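Local coordinates for protein NalD (PDB 5DAJ) that represses expression of the MexAB-OprM multidrug efflux pump in Pseudomonas aeruginosa as a TetR-family regulator, and releases that repression when it binds novobiocin, at residues T13-A18 and R38-T43. Numbering follows the deposited sequence.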
ATOM      1  N   THR A  13     -15.895 -23.386  -4.635  1.00 51.38           N
ATOM      2  CA  THR A  13     -15.260 -22.613  -5.717  1.00 53.96           C
ATOM      3  C   THR A  13     -16.245 -21.617  -6.332  1.00 56.09           C
ATOM      4  O   THR A  13     -15.883 -20.460  -6.585  1.00 61.47           O
ATOM      5  CB  THR A  13     -14.716 -23.526  -6.832  1.00 56.43           C
ATOM      6  OG1 THR A  13     -13.914 -24.564  -6.255  1.00 64.27           O
ATOM      7  CG2 THR A  13     -13.865 -22.732  -7.821  1.00 54.14           C
ATOM      8  N   ALA A  14     -17.468 -22.086  -6.580  1.00 49.07           N
ATOM      9  CA  ALA A  14     -18.537 -21.254  -7.153  1.00 46.56           C
ATOM     10  C   ALA A  14     -18.799 -20.019  -6.304  1.00 47.22           C
ATOM     11  O   ALA A  14     -18.864 -18.901  -6.821  1.00 60.14           O
ATOM     12  CB  ALA A  14     -19.814 -22.057  -7.285  1.00 43.51           C
ATOM     13  N   ILE A  15     -18.904 -20.238  -5.000  1.00 42.94           N
ATOM     14  CA  ILE A  15     -19.078 -19.158  -4.019  1.00 42.87           C
ATOM     15  C   ILE A  15     -17.911 -18.150  -4.053  1.00 41.67           C
ATOM     16  O   ILE A  15     -18.142 -16.935  -4.049  1.00 40.72           O
ATOM     17  CB  ILE A  15     -19.265 -19.715  -2.576  1.00 44.39           C
ATOM     18  CG1 ILE A  15     -20.635 -20.396  -2.453  1.00 44.94           C
ATOM     19  CG2 ILE A  15     -19.150 -18.610  -1.531  1.00 42.08           C
ATOM     20  CD1 ILE A  15     -20.821 -21.211  -1.189  1.00 46.70           C
ATOM     21  N   LEU A  16     -16.677 -18.657  -4.061  1.00 39.19           N
ATOM     22  CA  LEU A  16     -15.481 -17.798  -4.066  1.00 42.22           C
ATOM     23  C   LEU A  16     -15.365 -16.968  -5.334  1.00 44.55           C
ATOM     24  O   LEU A  16     -14.948 -15.797  -5.283  1.00 51.16           O
ATOM     25  CB  LEU A  16     -14.189 -18.608  -3.837  1.00 46.08           C
ATOM     26  CG  LEU A  16     -14.046 -19.213  -2.435  1.00 49.67           C
ATOM     27  CD1 LEU A  16     -12.835 -20.137  -2.382  1.00 52.61           C
ATOM     28  CD2 LEU A  16     -13.926 -18.138  -1.359  1.00 56.07           C
ATOM     29  N   LEU A  17     -15.687 -17.582  -6.465  1.00 40.87           N
ATOM     30  CA  LEU A  17     -15.684 -16.864  -7.743  1.00 49.57           C
ATOM     31  C   LEU A  17     -16.712 -15.731  -7.765  1.00 48.11           C
ATOM     32  O   LEU A  17     -16.411 -14.621  -8.219  1.00 58.42           O
ATOM     33  CB  LEU A  17     -15.951 -17.818  -8.910  1.00 56.16           C
ATOM     34  CG  LEU A  17     -14.738 -18.604  -9.431  1.00 64.79           C
ATOM     35  CD1 LEU A  17     -15.196 -19.631 -10.452  1.00 71.53           C
ATOM     36  CD2 LEU A  17     -13.684 -17.681 -10.041  1.00 71.54           C
ATOM     37  N   ALA A  18     -17.911 -16.027  -7.278  1.00 41.14           N
ATOM     38  CA  ALA A  18     -18.990 -15.039  -7.136  1.00 43.79           C
ATOM     39  C   ALA A  18     -18.581 -13.865  -6.251  1.00 44.11           C
ATOM     40  O   ALA A  18     -18.702 -12.704  -6.647  1.00 48.83           O
ATOM     41  CB  ALA A  18     -20.240 -15.690  -6.567  1.00 45.14           C
ATOM     42  N   ARG A  38     -26.715 -15.477  -3.698  1.00 50.33           N
ATOM     43  CA  ARG A  38     -27.597 -15.263  -4.842  1.00 55.35           C
ATOM     44  C   ARG A  38     -26.830 -15.270  -6.158  1.00 55.57           C
ATOM     45  O   ARG A  38     -27.217 -15.954  -7.101  1.00 64.39           O
ATOM     46  CB  ARG A  38     -28.387 -13.969  -4.684  1.00 59.87           C
ATOM     47  CG  ARG A  38     -29.594 -13.848  -5.607  1.00 69.21           C
ATOM     48  CD  ARG A  38     -30.586 -12.783  -5.159  1.00 83.73           C
ATOM     49  NE  ARG A  38     -29.944 -11.467  -5.075  1.00 98.17           N
ATOM     50  CZ  ARG A  38     -29.671 -10.783  -3.955  1.00 97.15           C
ATOM     51  NH1 ARG A  38     -29.995 -11.241  -2.739  1.00106.29           N
ATOM     52  NH2 ARG A  38     -29.067  -9.599  -4.057  1.00 88.71           N
ATOM     53  N   ALA A  39     -25.721 -14.541  -6.195  1.00 53.49           N
ATOM     54  CA  ALA A  39     -24.847 -14.485  -7.384  1.00 52.26           C
ATOM     55  C   ALA A  39     -24.175 -15.822  -7.724  1.00 51.14           C
ATOM     56  O   ALA A  39     -23.811 -16.059  -8.869  1.00 53.71           O
ATOM     57  CB  ALA A  39     -23.790 -13.408  -7.201  1.00 50.76           C
ATOM     58  N   ALA A  40     -23.983 -16.666  -6.714  1.00 50.25           N
ATOM     59  CA  ALA A  40     -23.384 -17.992  -6.886  1.00 51.39           C
ATOM     60  C   ALA A  40     -24.396 -19.083  -7.245  1.00 53.49           C
ATOM     61  O   ALA A  40     -24.003 -20.211  -7.552  1.00 55.09           O
ATOM     62  CB  ALA A  40     -22.636 -18.394  -5.622  1.00 52.84           C
ATOM     63  N   GLY A  41     -25.684 -18.749  -7.216  1.00 53.49           N
ATOM     64  CA  GLY A  41     -26.752 -19.713  -7.506  1.00 61.38           C
ATOM     65  C   GLY A  41     -26.886 -20.732  -6.390  1.00 62.46           C
ATOM     66  O   GLY A  41     -26.937 -21.937  -6.632  1.00 66.56           O
ATOM     67  N   VAL A  42     -26.954 -20.220  -5.168  1.00 59.92           N
ATOM     68  CA  VAL A  42     -26.806 -21.026  -3.959  1.00 55.24           C
ATOM     69  C   VAL A  42     -27.611 -20.393  -2.818  1.00 52.66           C
ATOM     70  O   VAL A  42     -27.911 -19.207  -2.848  1.00 51.22           O
ATOM     71  CB  VAL A  42     -25.285 -21.201  -3.638  1.00 55.21           C
ATOM     72  CG1 VAL A  42     -24.943 -21.035  -2.162  1.00 60.66           C
ATOM     73  CG2 VAL A  42     -24.781 -22.547  -4.142  1.00 50.43           C
ATOM     74  N   THR A  43     -27.932 -21.198  -1.809  1.00 52.65           N
ATOM     75  CA  THR A  43     -28.662 -20.716  -0.617  1.00 55.29           C
ATOM     76  C   THR A  43     -27.738 -19.966   0.338  1.00 55.61           C
ATOM     77  O   THR A  43     -26.555 -20.311   0.471  1.00 62.73           O
ATOM     78  CB  THR A  43     -29.315 -21.868   0.176  1.00 59.12           C
ATOM     79  OG1 THR A  43     -28.301 -22.750   0.695  1.00 66.01           O
ATOM     80  CG2 THR A  43     -30.268 -22.654  -0.712  1.00 60.92           C
TER
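In the TetR-type DNA-binding domain, A18 on helix 6-26 packs against A40, at the turn of the predicted helix-turn-helix motif. A18 CA and A40 CA lie 5.3 Å apart, a spacing that two small methyl side chains permit. A18 CB meets A40 CB at 3.7 Å. The A40 methyl also sits against the backbone of helix 6-26, with its CB 4.0 Å from I15 CA and 4.0 Å from A14 O. A39 adds a methyl beside A18, with A39 CB 4.3 Å from A18 CB. I15 reaches further along. Its CG1 is anti to the backbone C=O carbon (chi1 -70°), and the side chain runs on extended (chi2 168°), which brings I15 CD1 to 4.2 Å from V42 CG1. Between A40 and V42 the chain turns at G41, which has positive phi (71°) and closes helix 33-40 in a Schellman motif. T43 then N-caps helix 44-51 through a hydrogen bond from A46 N to T43 OG1. I15 and V42 both also touch V47 of that helix. No hydrogen bond crosses between 13-18 and 38-43. The contact is apolar, so between these segments packing of methyl and aliphatic groups, not directed bonds, holds the turn beside helix 6-26.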